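Local coordinates for metallophosphoesterase (PDB 4J6O), which hydrolyses phosphate esters as the manganese-binding, calcineurin-like 2',3' phosphatase component of the bacterial Pnkp-Hen1 RNA repair system, at residues 101-106 / 117-122; 72-77 / 127-132; 189-194 / 207-212; 32-37 / 235-240. One frame throughout, in Å; residues are numbered along the deposited sequence. Where two conformers were deposited one is given.

Interaction 1. Residues 101-106 / 117-122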
loop_
_atom_site.group_PDB
_atom_site.type_symbol
_atom_site.label_atom_id
_atom_site.label_comp_id
_atom_site.label_asym_id
_atom_site.label_seq_id
_atom_site.Cartn_x
_atom_site.Cartn_y
_atom_site.Cartn_z
ATOM N N LEU A 101 -11.512 7.606 -1.390
ATOM C CA LEU A 101 -11.728 8.512 -2.545
ATOM C C LEU A 101 -13.203 8.577 -2.947
ATOM O O LEU A 101 -13.743 9.681 -3.175
ATOM C CB LEU A 101 -10.841 8.131 -3.735
ATOM C CG LEU A 101 -11.093 8.907 -5.037
ATOM C CD1 LEU A 101 -10.915 10.360 -4.804
ATOM C CD2 LEU A 101 -10.170 8.444 -6.121
ATOM N N ARG A 102 -13.878 7.427 -2.969
ATOM C CA ARG A 102 -15.315 7.408 -3.312
ATOM C C ARG A 102 -16.112 8.192 -2.281
ATOM O O ARG A 102 -17.037 8.897 -2.638
ATOM C CB ARG A 102 -15.819 5.974 -3.384
ATOM C CG ARG A 102 -15.277 5.289 -4.599
ATOM C CD ARG A 102 -15.529 3.806 -4.625
ATOM N NE ARG A 102 -14.892 3.253 -5.814
ATOM C CZ ARG A 102 -14.509 1.992 -5.945
ATOM N NH1 ARG A 102 -14.698 1.138 -4.943
ATOM N NH2 ARG A 102 -13.934 1.594 -7.077
ATOM N N LYS A 103 -15.739 8.093 -1.006
ATOM C CA LYS A 103 -16.471 8.798 0.046
ATOM C C LYS A 103 -16.234 10.314 -0.083
ATOM O O LYS A 103 -17.170 11.110 -0.060
ATOM C CB LYS A 103 -16.049 8.264 1.428
ATOM C CG LYS A 103 -16.568 9.050 2.630
ATOM C CD LYS A 103 -18.105 9.009 2.729
ATOM C CE LYS A 103 -18.577 9.818 3.915
ATOM N NZ LYS A 103 -20.062 9.777 4.037
ATOM N N LEU A 104 -14.978 10.723 -0.268
ATOM C CA LEU A 104 -14.712 12.145 -0.448
ATOM C C LEU A 104 -15.381 12.688 -1.725
ATOM O O LEU A 104 -15.676 13.870 -1.796
ATOM C CB LEU A 104 -13.199 12.441 -0.476
ATOM C CG LEU A 104 -12.448 12.026 0.799
ATOM C CD1 LEU A 104 -10.935 12.127 0.591
ATOM C CD2 LEU A 104 -12.880 12.859 1.995
ATOM N N ASN A 105 -15.562 11.843 -2.742
ATOM C CA ASN A 105 -16.236 12.247 -3.992
ATOM C C ASN A 105 -17.740 12.363 -3.843
ATOM O O ASN A 105 -18.409 12.832 -4.760
ATOM C CB ASN A 105 -15.960 11.263 -5.121
ATOM C CG ASN A 105 -14.610 11.497 -5.790
ATOM O OD1 ASN A 105 -13.978 12.532 -5.586
ATOM N ND2 ASN A 105 -14.199 10.560 -6.637
ATOM N N GLY A 106 -18.270 11.916 -2.706
ATOM C CA GLY A 106 -19.705 12.056 -2.431
ATOM C C GLY A 106 -20.493 10.761 -2.361
ATOM O O GLY A 106 -21.713 10.772 -2.259
ATOM N N ARG A 117 -11.901 6.664 11.559
ATOM C CA ARG A 117 -10.728 7.364 12.052
ATOM C C ARG A 117 -10.180 8.295 10.981
ATOM O O ARG A 117 -9.760 9.388 11.287
ATOM C CB ARG A 117 -9.578 6.416 12.469
ATOM C CG ARG A 117 -9.971 5.290 13.397
ATOM C CD ARG A 117 -10.554 5.836 14.667
ATOM N NE ARG A 117 -11.260 4.820 15.448
ATOM C CZ ARG A 117 -10.675 3.948 16.265
ATOM N NH1 ARG A 117 -9.350 3.932 16.413
ATOM N NH2 ARG A 117 -11.421 3.083 16.938
ATOM N N THR A 118 -10.194 7.866 9.718
ATOM C CA THR A 118 -9.637 8.695 8.640
ATOM C C THR A 118 -10.465 9.982 8.568
ATOM O O THR A 118 -9.935 11.093 8.438
ATOM C CB THR A 118 -9.720 7.990 7.267
ATOM O OG1 THR A 118 -8.908 6.807 7.295
ATOM C CG2 THR A 118 -9.231 8.922 6.105
ATOM N N LEU A 119 -11.774 9.821 8.665
ATOM C CA LEU A 119 -12.643 10.964 8.435
ATOM C C LEU A 119 -12.505 11.992 9.546
ATOM O O LEU A 119 -12.480 13.202 9.302
ATOM C CB LEU A 119 -14.081 10.504 8.303
ATOM C CG LEU A 119 -14.333 9.695 7.025
ATOM C CD1 LEU A 119 -15.766 9.120 7.040
ATOM C CD2 LEU A 119 -14.053 10.529 5.777
ATOM N N GLU A 120 -12.394 11.501 10.771
ATOM C CA GLU A 120 -12.269 12.401 11.906
ATOM C C GLU A 120 -10.901 13.079 11.951
ATOM O O GLU A 120 -10.782 14.221 12.391
ATOM C CB GLU A 120 -12.582 11.683 13.206
ATOM C CG GLU A 120 -11.542 10.729 13.674
ATOM C CD GLU A 120 -12.036 9.889 14.841
ATOM O OE1 GLU A 120 -13.271 9.794 15.040
ATOM O OE2 GLU A 120 -11.190 9.324 15.567
ATOM N N GLN A 121 -9.889 12.398 11.433
ATOM C CA GLN A 121 -8.578 13.011 11.302
ATOM C C GLN A 121 -8.505 13.998 10.126
ATOM O O GLN A 121 -7.863 15.047 10.214
ATOM C CB GLN A 121 -7.494 11.929 11.245
ATOM C CG GLN A 121 -7.401 11.162 12.588
ATOM C CD GLN A 121 -6.412 10.003 12.514
ATOM O OE1 GLN A 121 -5.426 10.100 11.812
ATOM N NE2 GLN A 121 -6.726 8.876 13.193
ATOM N N LEU A 122 -9.154 13.665 9.019
ATOM C CA LEU A 122 -9.175 14.554 7.863
ATOM C C LEU A 122 -9.923 15.850 8.171
ATOM O O LEU A 122 -9.577 16.925 7.662
ATOM C CB LEU A 122 -9.832 13.866 6.659
ATOM C CG LEU A 122 -8.883 13.071 5.766
ATOM C CD1 LEU A 122 -9.660 12.595 4.567
ATOM C CD2 LEU A 122 -7.680 13.885 5.328
#
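Leu104 and Leu122 form the denser end of this contact, where methyl CD2 of Leu104 meets methyl CD1 of Leu122 at 4.1 Å as the two branched chains cross obliquely. Leu104 leaves its helix at an angle, but with CG anti to the carbonyl carbon (chi1 -60°) its methyls swing across to the other helix. Leu119 lies alongside, its CD2 being 4.6 Å from Leu104 CD2. Leucine suits these places because a branched, apolar end can bridge helices whose nearest CA atoms, those of Leu104 and Leu119, are 9.2 Å apart. The contact joins the last part of helix 95-104 to helix 115-122, on the helical flank of the calcineurin-like fold; the first helix closes in a Schellman motif, with Gly106 at positive phi and its N bonded to Lys103 O. Away from the buried Leu122 the packing thins to a lysine's hydrocarbon chain: Lys103 CE passes Leu119 CD1 at 4.3 Å, and the ammonium group continues beyond it.

Interaction 2. Residues 72-77 / 127-132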
loop_
_atom_site.group_PDB
_atom_site.type_symbol
_atom_site.label_atom_id
_atom_site.label_comp_id
_atom_site.label_asym_id
_atom_site.label_seq_id
_atom_site.Cartn_x
_atom_site.Cartn_y
_atom_site.Cartn_z
ATOM N N LYS A 72 -2.404 8.397 12.946
ATOM C CA LYS A 72 -1.728 9.525 12.305
ATOM C C LYS A 72 -1.903 9.460 10.789
ATOM O O LYS A 72 -0.978 9.595 10.010
ATOM C CB LYS A 72 -0.244 9.589 12.727
ATOM C CG LYS A 72 -0.086 10.121 14.132
ATOM C CD LYS A 72 1.385 10.274 14.459
ATOM C CE LYS A 72 1.594 10.716 15.921
ATOM N NZ LYS A 72 3.045 11.149 16.080
ATOM N N ILE A 73 -3.130 9.190 10.367
ATOM C CA ILE A 73 -3.445 9.070 8.954
ATOM C C ILE A 73 -3.077 10.325 8.090
ATOM O O ILE A 73 -2.559 10.179 6.987
ATOM C CB ILE A 73 -4.933 8.745 8.824
ATOM C CG1 ILE A 73 -5.195 7.416 9.539
ATOM C CG2 ILE A 73 -5.328 8.706 7.367
ATOM C CD1 ILE A 73 -6.720 7.114 9.857
ATOM N N THR A 74 -3.360 11.551 8.552
ATOM C CA THR A 74 -3.045 12.694 7.692
ATOM C C THR A 74 -1.531 12.934 7.561
ATOM O O THR A 74 -1.085 13.348 6.529
ATOM C CB THR A 74 -3.732 14.024 8.108
ATOM O OG1 THR A 74 -3.268 14.417 9.397
ATOM C CG2 THR A 74 -5.241 13.855 8.150
ATOM N N GLU A 75 -0.774 12.589 8.604
ATOM C CA GLU A 75 0.677 12.705 8.533
ATOM C C GLU A 75 1.226 11.678 7.551
ATOM O O GLU A 75 2.118 12.013 6.761
ATOM C CB GLU A 75 1.335 12.537 9.901
ATOM C CG GLU A 75 1.037 13.683 10.875
ATOM C CD GLU A 75 1.136 15.068 10.235
ATOM O OE1 GLU A 75 2.223 15.422 9.719
ATOM O OE2 GLU A 75 0.113 15.797 10.243
ATOM N N VAL A 76 0.699 10.442 7.600
ATOM C CA VAL A 76 1.085 9.459 6.597
ATOM C C VAL A 76 0.801 10.005 5.189
ATOM O O VAL A 76 1.611 9.900 4.283
ATOM C CB VAL A 76 0.331 8.113 6.772
ATOM C CG1 VAL A 76 0.590 7.178 5.601
ATOM C CG2 VAL A 76 0.779 7.428 8.085
ATOM N N LEU A 77 -0.384 10.574 5.006
ATOM C CA LEU A 77 -0.739 11.069 3.686
ATOM C C LEU A 77 0.203 12.176 3.240
ATOM O O LEU A 77 0.686 12.191 2.090
ATOM C CB LEU A 77 -2.178 11.596 3.697
ATOM C CG LEU A 77 -3.207 10.485 3.561
ATOM C CD1 LEU A 77 -4.564 11.047 3.959
ATOM C CD2 LEU A 77 -3.236 9.957 2.150
ATOM N N GLN A 127 -9.278 22.518 3.393
ATOM C CA GLN A 127 -9.982 21.936 2.263
ATOM C C GLN A 127 -9.077 21.697 1.082
ATOM O O GLN A 127 -9.235 20.711 0.366
ATOM C CB GLN A 127 -11.100 22.870 1.829
ATOM C CG GLN A 127 -11.905 22.338 0.673
ATOM C CD GLN A 127 -12.592 21.035 1.015
ATOM O OE1 GLN A 127 -13.076 20.852 2.134
ATOM N NE2 GLN A 127 -12.638 20.119 0.055
ATOM N N GLU A 128 -8.144 22.617 0.859
ATOM C CA GLU A 128 -7.180 22.449 -0.220
ATOM C C GLU A 128 -6.355 21.161 -0.032
ATOM O O GLU A 128 -5.987 20.522 -1.009
ATOM C CB GLU A 128 -6.269 23.675 -0.385
ATOM C CG GLU A 128 -5.367 23.985 0.809
ATOM C CD GLU A 128 -5.972 25.007 1.778
ATOM O OE1 GLU A 128 -5.196 25.643 2.530
ATOM O OE2 GLU A 128 -7.214 25.173 1.795
ATOM N N PHE A 129 -6.077 20.782 1.214
ATOM C CA PHE A 129 -5.407 19.508 1.463
ATOM C C PHE A 129 -6.317 18.338 1.144
ATOM O O PHE A 129 -5.879 17.317 0.627
ATOM C CB PHE A 129 -4.929 19.370 2.902
ATOM C CG PHE A 129 -4.261 18.049 3.188
ATOM C CD1 PHE A 129 -3.040 17.745 2.620
ATOM C CD2 PHE A 129 -4.858 17.116 4.041
ATOM C CE1 PHE A 129 -2.411 16.516 2.886
ATOM C CE2 PHE A 129 -4.234 15.884 4.312
ATOM C CZ PHE A 129 -3.020 15.588 3.734
ATOM N N ILE A 130 -7.590 18.472 1.465
ATOM C CA ILE A 130 -8.526 17.416 1.150
ATOM C C ILE A 130 -8.616 17.211 -0.363
ATOM O O ILE A 130 -8.671 16.089 -0.848
ATOM C CB ILE A 130 -9.883 17.691 1.802
ATOM C CG1 ILE A 130 -9.689 17.694 3.322
ATOM C CG2 ILE A 130 -10.897 16.658 1.388
ATOM C CD1 ILE A 130 -10.856 17.156 4.105
ATOM N N GLU A 131 -8.571 18.293 -1.118
ATOM C CA GLU A 131 -8.590 18.164 -2.571
ATOM C C GLU A 131 -7.284 17.561 -3.100
ATOM O O GLU A 131 -7.274 16.827 -4.092
ATOM C CB GLU A 131 -8.879 19.521 -3.239
ATOM N N GLU A 132 -6.174 17.890 -2.460
ATOM C CA GLU A 132 -4.894 17.287 -2.821
ATOM C C GLU A 132 -4.920 15.760 -2.640
ATOM O O GLU A 132 -4.320 15.016 -3.424
ATOM C CB GLU A 132 -3.776 17.912 -1.996
ATOM C CG GLU A 132 -2.518 18.115 -2.773
ATOM C CD GLU A 132 -1.332 18.385 -1.889
ATOM O OE1 GLU A 132 -1.543 18.704 -0.694
ATOM O OE2 GLU A 132 -0.192 18.262 -2.391
#
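Phe129 of helix 127-138 pushes the end of its ring against Thr74 and Leu77, which lie one turn apart on helix 73-86. That second helix is the connection of a beta-alpha-beta crossover, joining the parallel neighbouring strands 59-62 and 89-91 of the calcineurin-like fold, so the contact fastens a surface helix to one packed on the five-stranded sheet that contains those strands. The apolar part is carried by the phenyl ring. Its CG is anti to the backbone N (chi1 179°), which carries the ring across between the helices until CZ lies 4.1 Å from Leu77 CB; that carbon comes up at the ring edge, near its plane. On the Thr74 side, CB is 4.3 Å from Phe129 CE2, and Leu122 of helix 115-122 also packs on both of these residues. A long, flat side chain suits this place, since within 72-77 and 127-132 the nearest CA atoms, those of Thr74 and Phe129, are 9.5 Å apart. The polar groups lie around the hydrocarbon. Lys78, the residue after Leu77, makes a cation-pi contact with the Phe129 ring, while Thr74 OG1 has a weak hydrogen bond to Glu125. The Thr74 carbonyl oxygen approaches the ring obliquely, 4.1 Å from Phe129 CZ.

Interaction 3. Residues 189-194 / 207-212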
loop_
_atom_site.group_PDB
_atom_site.type_symbol
_atom_site.label_atom_id
_atom_site.label_comp_id
_atom_site.label_asym_id
_atom_site.label_seq_id
_atom_site.Cartn_x
_atom_site.Cartn_y
_atom_site.Cartn_z
ATOM N N PRO A 189 -18.778 -15.875 -0.565
ATOM C CA PRO A 189 -17.730 -16.055 -1.573
ATOM C C PRO A 189 -16.411 -16.398 -0.909
ATOM O O PRO A 189 -16.182 -16.046 0.261
ATOM C CB PRO A 189 -17.642 -14.678 -2.238
ATOM C CG PRO A 189 -18.984 -14.019 -1.917
ATOM C CD PRO A 189 -19.265 -14.481 -0.530
ATOM N N VAL A 190 -15.571 -17.112 -1.653
ATOM C CA VAL A 190 -14.247 -17.535 -1.190
ATOM C C VAL A 190 -13.110 -16.843 -1.954
ATOM O O VAL A 190 -13.138 -16.811 -3.176
ATOM C CB VAL A 190 -14.103 -19.037 -1.422
ATOM C CG1 VAL A 190 -12.747 -19.518 -0.958
ATOM C CG2 VAL A 190 -15.194 -19.778 -0.678
ATOM N N ARG A 191 -12.090 -16.314 -1.266
ATOM C CA ARG A 191 -11.003 -15.658 -1.987
ATOM C C ARG A 191 -10.202 -16.708 -2.756
ATOM O O ARG A 191 -9.901 -17.777 -2.234
ATOM C CB ARG A 191 -10.045 -14.910 -1.037
ATOM C CG ARG A 191 -10.601 -13.610 -0.521
ATOM C CD ARG A 191 -9.532 -12.734 0.117
ATOM N NE ARG A 191 -10.116 -11.485 0.572
ATOM C CZ ARG A 191 -10.528 -11.269 1.817
ATOM N NH1 ARG A 191 -10.402 -12.229 2.729
ATOM N NH2 ARG A 191 -11.062 -10.099 2.153
ATOM N N TYR A 192 -9.793 -16.360 -3.976
ATOM C CA TYR A 192 -8.984 -17.269 -4.769
ATOM C C TYR A 192 -7.511 -17.087 -4.376
ATOM O O TYR A 192 -7.012 -15.943 -4.309
ATOM C CB TYR A 192 -9.153 -16.918 -6.239
ATOM C CG TYR A 192 -8.186 -17.614 -7.150
ATOM C CD1 TYR A 192 -7.949 -18.973 -7.052
ATOM C CD2 TYR A 192 -7.483 -16.883 -8.108
ATOM C CE1 TYR A 192 -7.035 -19.592 -7.899
ATOM C CE2 TYR A 192 -6.596 -17.486 -8.961
ATOM C CZ TYR A 192 -6.343 -18.819 -8.833
ATOM O OH TYR A 192 -5.445 -19.407 -9.688
ATOM N N ASP A 193 -6.852 -18.213 -4.082
ATOM C CA ASP A 193 -5.437 -18.201 -3.668
ATOM C C ASP A 193 -4.583 -18.199 -4.923
ATOM O O ASP A 193 -4.076 -19.244 -5.353
ATOM C CB ASP A 193 -5.157 -19.471 -2.907
ATOM C CG ASP A 193 -3.727 -19.552 -2.418
ATOM O OD1 ASP A 193 -2.893 -18.674 -2.773
ATOM O OD2 ASP A 193 -3.463 -20.516 -1.706
ATOM N N TRP A 194 -4.453 -17.032 -5.530
ATOM C CA TRP A 194 -3.790 -16.918 -6.804
ATOM C C TRP A 194 -2.293 -17.207 -6.653
ATOM O O TRP A 194 -1.629 -17.672 -7.595
ATOM C CB TRP A 194 -4.031 -15.511 -7.343
ATOM C CG TRP A 194 -3.279 -14.453 -6.560
ATOM C CD1 TRP A 194 -3.722 -13.788 -5.456
ATOM C CD2 TRP A 194 -1.927 -13.992 -6.786
ATOM N NE1 TRP A 194 -2.759 -12.947 -4.991
ATOM C CE2 TRP A 194 -1.646 -13.036 -5.784
ATOM C CE3 TRP A 194 -0.945 -14.297 -7.726
ATOM C CZ2 TRP A 194 -0.395 -12.386 -5.667
ATOM C CZ3 TRP A 194 0.318 -13.644 -7.614
ATOM C CH2 TRP A 194 0.559 -12.686 -6.616
ATOM N N GLY A 207 0.579 -6.867 -0.637
ATOM C CA GLY A 207 0.222 -6.714 0.772
ATOM C C GLY A 207 -1.282 -6.931 0.928
ATOM O O GLY A 207 -2.028 -5.952 1.149
ATOM N N HIS A 208 -1.731 -8.178 0.805
ATOM C CA HIS A 208 -3.160 -8.420 0.807
ATOM C C HIS A 208 -3.674 -8.677 2.202
ATOM O O HIS A 208 -3.738 -7.755 2.997
ATOM C CB HIS A 208 -3.548 -9.573 -0.151
ATOM C CG HIS A 208 -5.006 -9.594 -0.497
ATOM N ND1 HIS A 208 -5.886 -8.584 -0.173
ATOM C CD2 HIS A 208 -5.712 -10.510 -1.202
ATOM C CE1 HIS A 208 -7.104 -8.909 -0.622
ATOM N NE2 HIS A 208 -7.011 -10.059 -1.251
ATOM N N THR A 209 -4.104 -9.894 2.522
ATOM C CA THR A 209 -4.591 -10.083 3.882
ATOM C C THR A 209 -3.370 -10.057 4.823
ATOM O O THR A 209 -2.287 -10.594 4.526
ATOM C CB THR A 209 -5.431 -11.384 4.008
ATOM O OG1 THR A 209 -4.618 -12.505 3.713
ATOM C CG2 THR A 209 -6.560 -11.344 3.035
ATOM N N PRO A 210 -3.529 -9.435 5.983
ATOM C CA PRO A 210 -2.390 -9.291 6.904
ATOM C C PRO A 210 -1.927 -10.623 7.507
ATOM O O PRO A 210 -2.738 -11.530 7.766
ATOM C CB PRO A 210 -2.915 -8.328 7.995
ATOM C CG PRO A 210 -4.375 -8.319 7.831
ATOM C CD PRO A 210 -4.658 -8.589 6.371
ATOM N N GLN A 211 -0.613 -10.713 7.716
ATOM C CA GLN A 211 0.016 -11.949 8.165
ATOM C C GLN A 211 0.907 -11.646 9.356
ATOM O O GLN A 211 1.369 -10.523 9.518
ATOM C CB GLN A 211 0.878 -12.533 7.044
ATOM C CG GLN A 211 0.162 -12.668 5.696
ATOM C CD GLN A 211 -0.843 -13.796 5.685
ATOM O OE1 GLN A 211 -0.618 -14.855 6.279
ATOM N NE2 GLN A 211 -1.967 -13.581 5.007
ATOM N N ALA A 212 1.195 -12.650 10.191
ATOM C CA ALA A 212 2.160 -12.399 11.253
ATOM C C ALA A 212 3.582 -12.233 10.752
ATOM O O ALA A 212 4.347 -11.448 11.303
ATOM C CB ALA A 212 2.067 -13.510 12.357
#
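Arg191 reaches from the weak strand 189-191 to His208 and Thr209, in the Gly-His-Thr-Pro loop that follows strand 203-206. A Gly-His loop of this kind is a hallmark of calcineurin-like phosphoesterases, where it borders the metal centre; here the His208 side chain lies about 7 Å from the bound manganese. The arginine starts well aimed, because its CB already points at the loop and CG lies beside the backbone N (chi1 -76°). From CG to NE the chain is extended, the shape needed to span backbones that are far apart. Its CD and NE both come 3.9 Å from His208 NE2. Guanidinium and imidazole do not stack: their planes are turned 82° apart. At the far end, CZ lies 4.2 Å from Thr209 CG2 and NH1 lies 4.0 Å from it, with this methyl over one guanidinium face. The same methyl sits 4.2 Å above the plane of the His208 ring, over its centre, so one methyl lies against a face of each of the two flat groups, in the angle they make. The threonine's backbone carbonyl is gripped twice, by Asn222 ND2 and by Gln211 NE2, the latter 3.0 Å from Thr209 O and 61° out of the carbonyl plane.

Interaction 4. Residues 32-37 / 235-240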
loop_
_atom_site.group_PDB
_atom_site.type_symbol
_atom_site.label_atom_id
_atom_site.label_comp_id
_atom_site.label_asym_id
_atom_site.label_seq_id
_atom_site.Cartn_x
_atom_site.Cartn_y
_atom_site.Cartn_z
ATOM N N GLU A 32 13.709 5.577 8.318
ATOM C CA GLU A 32 15.018 5.988 8.862
ATOM C C GLU A 32 15.937 4.789 8.958
ATOM O O GLU A 32 17.140 4.868 8.655
ATOM C CB GLU A 32 14.843 6.724 10.188
ATOM C CG GLU A 32 14.208 8.078 9.950
ATOM C CD GLU A 32 13.850 8.860 11.188
ATOM O OE1 GLU A 32 13.586 8.271 12.250
ATOM O OE2 GLU A 32 13.815 10.084 11.077
ATOM N N LYS A 33 15.370 3.649 9.345
ATOM C CA LYS A 33 16.163 2.431 9.454
ATOM C C LYS A 33 16.683 2.014 8.091
ATOM O O LYS A 33 17.758 1.432 7.979
ATOM C CB LYS A 33 15.280 1.330 10.037
ATOM C CG LYS A 33 15.968 0.032 10.333
ATOM C CD LYS A 33 14.961 -0.855 11.104
ATOM C CE LYS A 33 15.496 -2.221 11.449
ATOM N NZ LYS A 33 14.648 -2.852 12.476
ATOM N N LEU A 34 15.930 2.330 7.050
ATOM C CA LEU A 34 16.363 2.023 5.683
ATOM C C LEU A 34 17.342 3.034 5.109
ATOM O O LEU A 34 17.708 2.940 3.937
ATOM C CB LEU A 34 15.153 1.910 4.745
ATOM C CG LEU A 34 14.181 0.761 5.052
ATOM C CD1 LEU A 34 12.786 1.085 4.449
ATOM C CD2 LEU A 34 14.681 -0.602 4.572
ATOM N N GLY A 35 17.704 4.031 5.911
ATOM C CA GLY A 35 18.638 5.032 5.454
ATOM C C GLY A 35 18.073 6.293 4.822
ATOM O O GLY A 35 18.837 7.180 4.404
ATOM N N TYR A 36 16.744 6.403 4.762
ATOM C CA TYR A 36 16.131 7.638 4.295
ATOM C C TYR A 36 16.283 8.705 5.344
ATOM O O TYR A 36 16.358 8.423 6.531
ATOM C CB TYR A 36 14.634 7.469 3.911
ATOM C CG TYR A 36 14.468 6.509 2.754
ATOM C CD1 TYR A 36 14.416 5.138 2.981
ATOM C CD2 TYR A 36 14.399 6.974 1.442
ATOM C CE1 TYR A 36 14.334 4.259 1.934
ATOM C CE2 TYR A 36 14.283 6.102 0.389
ATOM C CZ TYR A 36 14.251 4.745 0.654
ATOM O OH TYR A 36 14.175 3.866 -0.409
ATOM N N LEU A 37 16.301 9.946 4.874
ATOM C CA LEU A 37 16.460 11.118 5.703
ATOM C C LEU A 37 15.186 11.913 5.542
ATOM O O LEU A 37 14.800 12.260 4.420
ATOM C CB LEU A 37 17.616 11.935 5.140
ATOM C CG LEU A 37 18.875 11.082 5.071
ATOM C CD1 LEU A 37 19.878 11.746 4.167
ATOM C CD2 LEU A 37 19.422 10.904 6.484
ATOM N N ALA A 235 9.397 -3.629 5.227
ATOM C CA ALA A 235 9.872 -3.238 3.890
ATOM C C ALA A 235 10.601 -4.403 3.280
ATOM O O ALA A 235 11.307 -5.138 3.991
ATOM C CB ALA A 235 10.866 -2.041 3.956
ATOM N N TYR A 236 10.467 -4.559 1.974
ATOM C CA TYR A 236 11.196 -5.557 1.218
ATOM C C TYR A 236 12.171 -4.810 0.330
ATOM O O TYR A 236 11.775 -3.941 -0.477
ATOM C CB TYR A 236 10.190 -6.405 0.387
ATOM C CG TYR A 236 10.807 -7.527 -0.435
ATOM C CD1 TYR A 236 11.372 -7.268 -1.695
ATOM C CD2 TYR A 236 10.748 -8.833 -0.005
ATOM C CE1 TYR A 236 11.916 -8.321 -2.449
ATOM C CE2 TYR A 236 11.264 -9.879 -0.755
ATOM C CZ TYR A 236 11.832 -9.610 -1.963
ATOM O OH TYR A 236 12.300 -10.673 -2.690
ATOM N N ARG A 237 13.480 -5.103 0.511
ATOM C CA ARG A 237 14.486 -4.379 -0.235
ATOM C C ARG A 237 14.763 -5.165 -1.508
ATOM O O ARG A 237 14.975 -6.374 -1.484
ATOM C CB ARG A 237 15.768 -4.256 0.609
ATOM C CG ARG A 237 15.462 -3.727 1.957
ATOM C CD ARG A 237 16.735 -3.366 2.723
ATOM N NE ARG A 237 17.404 -2.183 2.215
ATOM C CZ ARG A 237 18.695 -2.177 1.822
ATOM N NH1 ARG A 237 19.443 -3.286 1.818
ATOM N NH2 ARG A 237 19.255 -1.057 1.405
ATOM N N TYR A 238 14.635 -4.475 -2.624
ATOM C CA TYR A 238 14.836 -5.034 -3.953
ATOM C C TYR A 238 15.979 -4.302 -4.654
ATOM O O TYR A 238 15.981 -3.084 -4.684
ATOM C CB TYR A 238 13.549 -4.816 -4.753
ATOM C CG TYR A 238 13.616 -5.387 -6.152
ATOM C CD1 TYR A 238 14.139 -4.639 -7.175
ATOM C CD2 TYR A 238 13.172 -6.685 -6.429
ATOM C CE1 TYR A 238 14.223 -5.165 -8.466
ATOM C CE2 TYR A 238 13.232 -7.212 -7.718
ATOM C CZ TYR A 238 13.789 -6.442 -8.723
ATOM O OH TYR A 238 13.877 -6.938 -10.017
ATOM N N PRO A 239 16.916 -5.043 -5.295
ATOM C CA PRO A 239 16.915 -6.480 -5.576
ATOM C C PRO A 239 17.585 -7.334 -4.534
ATOM O O PRO A 239 17.716 -8.545 -4.805
ATOM C CB PRO A 239 17.704 -6.573 -6.886
ATOM C CG PRO A 239 18.710 -5.479 -6.717
ATOM C CD PRO A 239 17.958 -4.338 -6.058
ATOM N N GLU A 240 17.940 -6.769 -3.379
ATOM C CA GLU A 240 18.556 -7.546 -2.314
ATOM C C GLU A 240 17.700 -8.677 -1.772
ATOM O O GLU A 240 18.220 -9.634 -1.194
ATOM C CB GLU A 240 19.000 -6.618 -1.178
ATOM C CG GLU A 240 19.989 -5.569 -1.606
ATOM C CD GLU A 240 19.367 -4.311 -2.143
ATOM O OE1 GLU A 240 18.126 -4.283 -2.369
ATOM O OE2 GLU A 240 20.111 -3.334 -2.377
HETATM O O HOH W 1 17.250 0.710 2.245
#
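Apolar packing backed by a water bridge joins Leu34, just past the end of helix 24-33, to Ala235 and Arg237 on strand 232-238, a helix-on-sheet contact of the calcineurin-like fold. Leu34 spreads its two methyls over the strand: CD1 is 3.7 Å from Ala235 CB, and CD2 lies 3.9 Å from Arg237 CD. Alanine suits the closer spot, being small enough to let the leucine settle on the sheet. Arg237 bends at chi3 (71°), and its aliphatic carbons run past Leu34 in the opposite direction. Beyond them, one water donates to Leu34 O at 2.8 Å and accepts from Arg237 NH2 at 2.8 Å, lying in the guanidinium plane at its edge. Leu34 O also accepts from His54 NE2, and a salt bridge to Glu242 holds Arg237 NH1. Gly35 closes the helix in a Schellman motif. Arginine thus offers its aliphatic carbons to the leucine and a hydrogen bond from NH2 to the water, so that the carbonyl near the helix end is satisfied inside a largely buried contact.

Interactions 1 and 2 belong to the same helical flank and touch directly: Gln121 OE1 probably accepts a hydrogen bond from Ile73 N, and helices 115-122 and 127-138 follow one another in the chain. Both rest on apolar side chains between helices, but interaction 2 is buried whereas interaction 1 is only partly so. Interaction 4, across the chain's centre from interaction 1, is also largely buried, yet it sets a helix end against a strand and adds an ordered water. Interaction 3 differs most. It is a surface contact between a weak strand and a loop near the metal site, made mainly by flat polar groups and a methyl, and lies across the chain's centre from interaction 2.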